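Local coordinates for protein ADP-ribose pyrophosphatase (Streptococcus suis, PDB 3O8S) that probably hydrolyses ADP-ribose or a related nucleoside diphosphate linked to another moiety, as a member of the Nudix hydrolase family, at residues A[75-79]-A[150-154]; A[125-129]-A[191-195]. All blocks are in the same frame, centred on the assembly; numbering follows the deposited sequence.

Contact 1. Residues A[75-79]-A[150-154]; sequences AAIFQ and ILCRL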
loop_
_atom_site.group_PDB
_atom_site.type_symbol
_atom_site.label_atom_id
_atom_site.label_comp_id
_atom_site.label_asym_id
_atom_site.label_seq_id
_atom_site.Cartn_x
_atom_site.Cartn_y
_atom_site.Cartn_z
ATOM N N ALA A 75 -10.124 -7.896 -1.103
ATOM C CA ALA A 75 -9.966 -8.756 0.069
ATOM C C ALA A 75 -9.801 -10.216 -0.339
ATOM O O ALA A 75 -10.592 -10.727 -1.122
ATOM C CB ALA A 75 -11.154 -8.604 1.008
ATOM N N ALA A 76 -8.763 -10.873 0.182
ATOM C CA ALA A 76 -8.481 -12.293 -0.073
ATOM C C ALA A 76 -8.784 -13.081 1.200
ATOM O O ALA A 76 -8.104 -12.896 2.197
ATOM C CB ALA A 76 -7.025 -12.468 -0.479
ATOM N N ILE A 77 -9.835 -13.892 1.185
ATOM C CA ILE A 77 -10.309 -14.670 2.339
ATOM C C ILE A 77 -10.186 -16.156 2.021
ATOM O O ILE A 77 -10.710 -16.609 1.017
ATOM C CB ILE A 77 -11.785 -14.269 2.702
ATOM C CG1 ILE A 77 -11.928 -12.731 2.905
ATOM C CG2 ILE A 77 -12.324 -15.057 3.948
ATOM C CD1 ILE A 77 -13.301 -12.192 2.448
ATOM N N PHE A 78 -9.531 -16.918 2.898
ATOM C CA PHE A 78 -9.322 -18.356 2.683
ATOM C C PHE A 78 -9.965 -19.230 3.756
ATOM O O PHE A 78 -9.990 -18.874 4.927
ATOM C CB PHE A 78 -7.803 -18.674 2.597
ATOM C CG PHE A 78 -7.133 -18.060 1.385
ATOM C CD1 PHE A 78 -6.587 -16.781 1.442
ATOM C CD2 PHE A 78 -7.092 -18.740 0.172
ATOM C CE1 PHE A 78 -5.987 -16.201 0.307
ATOM C CE2 PHE A 78 -6.489 -18.165 -0.955
ATOM C CZ PHE A 78 -5.967 -16.885 -0.886
ATOM N N GLN A 79 -10.451 -20.391 3.335
ATOM C CA GLN A 79 -10.994 -21.467 4.164
ATOM C C GLN A 79 -10.551 -22.759 3.483
ATOM O O GLN A 79 -10.860 -22.942 2.306
ATOM C CB GLN A 79 -12.536 -21.355 4.337
ATOM C CG GLN A 79 -12.978 -20.207 5.286
ATOM C CD GLN A 79 -12.543 -20.381 6.740
ATOM O OE1 GLN A 79 -13.055 -21.227 7.471
ATOM N NE2 GLN A 79 -11.603 -19.570 7.206
ATOM N N ILE A 150 -5.495 -7.177 0.154
ATOM C CA ILE A 150 -5.434 -7.351 1.594
ATOM C C ILE A 150 -5.854 -8.780 1.958
ATOM O O ILE A 150 -6.945 -9.221 1.590
ATOM C CB ILE A 150 -6.326 -6.290 2.332
ATOM C CG1 ILE A 150 -5.990 -4.807 1.902
ATOM C CG2 ILE A 150 -6.341 -6.490 3.883
ATOM C CD1 ILE A 150 -4.708 -4.258 2.439
ATOM N N LEU A 151 -4.998 -9.481 2.723
ATOM C CA LEU A 151 -5.352 -10.792 3.210
ATOM C C LEU A 151 -6.209 -10.569 4.450
ATOM O O LEU A 151 -5.844 -9.765 5.302
ATOM C CB LEU A 151 -4.121 -11.665 3.468
ATOM C CG LEU A 151 -4.348 -12.969 4.225
ATOM C CD1 LEU A 151 -4.962 -14.038 3.302
ATOM C CD2 LEU A 151 -3.046 -13.462 4.837
ATOM N N CYS A 152 -7.405 -11.175 4.467
ATOM C CA CYS A 152 -8.372 -11.055 5.551
ATOM C C CYS A 152 -8.639 -12.406 6.129
ATOM O O CYS A 152 -8.630 -13.420 5.433
ATOM C CB CYS A 152 -9.676 -10.400 5.100
ATOM S SG CYS A 152 -9.504 -8.725 4.422
ATOM N N ARG A 153 -8.925 -12.403 7.409
ATOM C CA ARG A 153 -9.212 -13.566 8.182
ATOM C C ARG A 153 -10.723 -13.600 8.420
ATOM O O ARG A 153 -11.297 -12.594 8.855
ATOM C CB ARG A 153 -8.395 -13.441 9.470
ATOM C CG ARG A 153 -8.644 -14.511 10.485
ATOM C CD ARG A 153 -7.767 -14.279 11.699
ATOM N NE ARG A 153 -7.963 -15.367 12.643
ATOM C CZ ARG A 153 -8.833 -15.345 13.641
ATOM N NH1 ARG A 153 -9.523 -14.245 13.905
ATOM N NH2 ARG A 153 -8.974 -16.402 14.424
ATOM N N LEU A 154 -11.366 -14.740 8.111
ATOM C CA LEU A 154 -12.817 -14.901 8.272
ATOM C C LEU A 154 -13.231 -14.973 9.749
ATOM O O LEU A 154 -12.663 -15.756 10.505
ATOM C CB LEU A 154 -13.309 -16.174 7.540
ATOM C CG LEU A 154 -14.845 -16.469 7.597
ATOM C CD1 LEU A 154 -15.658 -15.434 6.801
ATOM C CD2 LEU A 154 -15.153 -17.858 7.103
HETATM O O HOH W 1 -9.710 -16.871 7.106
HETATM O O HOH W 2 -8.167 -15.917 5.095
#
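A76 and L151 lie side by side at the heart of a parallel pairing between strands 75-79 and 150-154, which belongs to the mixed sheet of the Nudix fold. Two backbone bonds fasten A76 on the same side: its N donates to I150 O at 2.8 Å, and its O accepts from C152 N at 2.9 Å, almost straight at 178°. Beyond this point the strands diverge, their axes 40° apart, and water takes over from direct bonding. One water accepts from F78 N and donates to C152 O; the next donates to F78 O and accepts from L154 N, so two waters in succession link the diverging strands.

Side chains fill the two faces differently. On the face of A75, I77 and C152, the small methyl of A75 meets C152 SG at 3.8 Å, while I77 CG1 rests against C152 CB. I77 CG2, anti to its own backbone N, reaches instead to L154 CB at 3.9 Å, so the two branches of one isoleucine touch C152 and L154. On the other face, L151 CD1 fills the hollow between A76 O and the F78 ring, meeting CD1 of that ring at 3.7 Å, at its edge and near its plane. At the splayed end, the bent chain of Q79 crosses L154 at about a right angle, and L154 CD2 packs on Q79 CD at 3.6 Å. Q79 NE2 also bonds back to F78 O, within the carbonyl plane, which steadies the amide.

Helix 106-118 covers one face through V114 on A75 and I77, and helix 186-197 covers the other through C192 on A76 and S196 on F78 and L151; strand 82-87 continues the sheet beyond I77.

Contact 2. Residues A[125-129]-A[191-195]; sequences QRVVA and LCLEA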
loop_
_atom_site.group_PDB
_atom_site.type_symbol
_atom_site.label_atom_id
_atom_site.label_comp_id
_atom_site.label_asym_id
_atom_site.label_seq_id
_atom_site.Cartn_x
_atom_site.Cartn_y
_atom_site.Cartn_z
ATOM N N GLN A 125 -5.791 -8.260 7.638
ATOM C CA GLN A 125 -4.631 -8.816 8.302
ATOM C C GLN A 125 -3.287 -8.410 7.721
ATOM O O GLN A 125 -2.366 -8.115 8.472
ATOM C CB GLN A 125 -4.756 -10.356 8.226
ATOM C CG GLN A 125 -3.916 -11.110 9.222
ATOM C CD GLN A 125 -4.333 -12.556 9.288
ATOM O OE1 GLN A 125 -5.092 -12.954 10.159
ATOM N NE2 GLN A 125 -3.825 -13.379 8.384
ATOM N N ARG A 126 -3.139 -8.507 6.407
ATOM C CA ARG A 126 -1.856 -8.350 5.785
ATOM C C ARG A 126 -2.006 -7.738 4.425
ATOM O O ARG A 126 -2.955 -8.053 3.709
ATOM C CB ARG A 126 -1.191 -9.773 5.706
ATOM C CG ARG A 126 -0.111 -9.995 4.605
ATOM C CD ARG A 126 0.456 -11.407 4.696
ATOM N NE ARG A 126 1.328 -11.509 5.878
ATOM C CZ ARG A 126 1.905 -12.617 6.311
ATOM N NH1 ARG A 126 1.694 -13.770 5.687
ATOM N NH2 ARG A 126 2.709 -12.583 7.360
ATOM N N VAL A 127 -1.039 -6.881 4.050
ATOM C CA VAL A 127 -0.981 -6.314 2.709
ATOM C C VAL A 127 -0.238 -7.347 1.850
ATOM O O VAL A 127 0.954 -7.585 2.049
ATOM C CB VAL A 127 -0.340 -4.896 2.618
ATOM C CG1 VAL A 127 -0.518 -4.319 1.204
ATOM C CG2 VAL A 127 -0.950 -3.954 3.655
ATOM N N VAL A 128 -0.955 -7.988 0.937
ATOM C CA VAL A 128 -0.335 -8.966 0.035
ATOM C C VAL A 128 0.560 -8.205 -0.967
ATOM O O VAL A 128 1.716 -8.568 -1.219
ATOM C CB VAL A 128 -1.399 -9.837 -0.716
ATOM C CG1 VAL A 128 -0.730 -10.780 -1.714
ATOM C CG2 VAL A 128 -2.318 -10.604 0.244
ATOM N N ALA A 129 -0.039 -7.197 -1.587
ATOM C CA ALA A 129 0.552 -6.411 -2.670
ATOM C C ALA A 129 -0.168 -5.099 -2.882
ATOM O O ALA A 129 -1.355 -5.011 -2.586
ATOM C CB ALA A 129 0.491 -7.220 -3.950
ATOM N N LEU A 191 -0.896 -15.488 -5.636
ATOM C CA LEU A 191 -0.066 -14.659 -4.751
ATOM C C LEU A 191 -0.725 -14.516 -3.361
ATOM O O LEU A 191 -0.050 -14.659 -2.333
ATOM C CB LEU A 191 0.213 -13.265 -5.369
ATOM C CG LEU A 191 1.322 -12.438 -4.666
ATOM C CD1 LEU A 191 2.727 -13.027 -4.972
ATOM C CD2 LEU A 191 1.238 -10.934 -5.037
ATOM N N CYS A 192 -2.043 -14.266 -3.335
ATOM C CA CYS A 192 -2.814 -14.166 -2.085
ATOM C C CYS A 192 -2.761 -15.484 -1.299
ATOM O O CYS A 192 -2.546 -15.440 -0.086
ATOM C CB CYS A 192 -4.252 -13.750 -2.378
ATOM S SG CYS A 192 -4.415 -12.056 -2.997
ATOM N N LEU A 193 -2.878 -16.660 -1.992
ATOM C CA LEU A 193 -2.786 -17.980 -1.330
ATOM C C LEU A 193 -1.408 -18.168 -0.676
ATOM O O LEU A 193 -1.321 -18.576 0.493
ATOM C CB LEU A 193 -3.084 -19.127 -2.309
ATOM C CG LEU A 193 -2.927 -20.579 -1.782
ATOM C CD1 LEU A 193 -3.864 -20.867 -0.612
ATOM C CD2 LEU A 193 -3.158 -21.575 -2.876
ATOM N N GLU A 194 -0.342 -17.829 -1.422
ATOM C CA GLU A 194 1.027 -17.894 -0.935
ATOM C C GLU A 194 1.170 -17.006 0.329
ATOM O O GLU A 194 1.736 -17.471 1.311
ATOM C CB GLU A 194 2.018 -17.493 -2.050
ATOM C CG GLU A 194 3.483 -17.745 -1.723
ATOM C CD GLU A 194 4.477 -17.068 -2.654
ATOM O OE1 GLU A 194 4.134 -16.864 -3.845
ATOM O OE2 GLU A 194 5.596 -16.737 -2.191
ATOM N N ALA A 195 0.605 -15.771 0.325
ATOM C CA ALA A 195 0.610 -14.888 1.505
ATOM C C ALA A 195 -0.137 -15.526 2.691
ATOM O O ALA A 195 0.359 -15.466 3.825
ATOM C CB ALA A 195 -0.011 -13.542 1.169
#
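R126 NH1 donates to two carbonyl oxygens where strand 125-129 meets helix 191-195, a helix-on-sheet contact of the Nudix alpha/beta/alpha sandwich. Its bond to A195 O, 2.9 Å long, is weak and bent to 130°, with the oxygen at the edge of the guanidinium and near its plane; the other acceptor is S198 O. NH2 of the same group bonds E199 O, so R126 gathers carbonyls from the end of the helix and the residues just after it. NH2 further forms a salt bridge with E202 of the second subunit, which carries this corner into the dimer. A bound acetate, probably from the crystallisation liquor, lies about 3 Å from the R126 side chain, consistent with the positive charge there.

The strand and helix run roughly antiparallel, at 144°, with their axes 8.6 Å apart. V128 carries the apolar part of the contact, its two methyls reaching three helix residues. CG1, anti to the backbone N (chi1 176°), lies against L191 CD2 at 3.9 Å, the valine and leucine side chains sliding past each other in opposite directions. CG2 turns to the A195 methyl, 3.8 Å from its CB, and C192 SG stands 4.1 Å from both CG1 and CG2 of V128. A classic beta bulge, in which V128 and A129 both face F149, sets these two consecutive residues toward the helix. The CB of A129 touches the branch that V128 also meets, L191 CD2, at 3.9 Å.

Contacts 1 and 2 have centres 9 Å apart and adjoin through strands 145-157 and 120-132, antiparallel neighbours in the sheet. L151 joins them: its N lies 2.7 Å from R126 O and its O 2.8 Å from Q125 N, both probable hydrogen bonds, while its side chain also packs on V128. Helix 186-197 supplies a second connection, since F78 CZ comes within 3.3 Å of L193 N, and C192 touches A76 and F78 as well as V128. Strands 70-79, 145-157 and 120-132 thus share one helical cover. Helix 106-118, over the A75 and I77 face of contact 1, probably carries the Nudix signature, whereas contact 2 involves the other helix, 186-197.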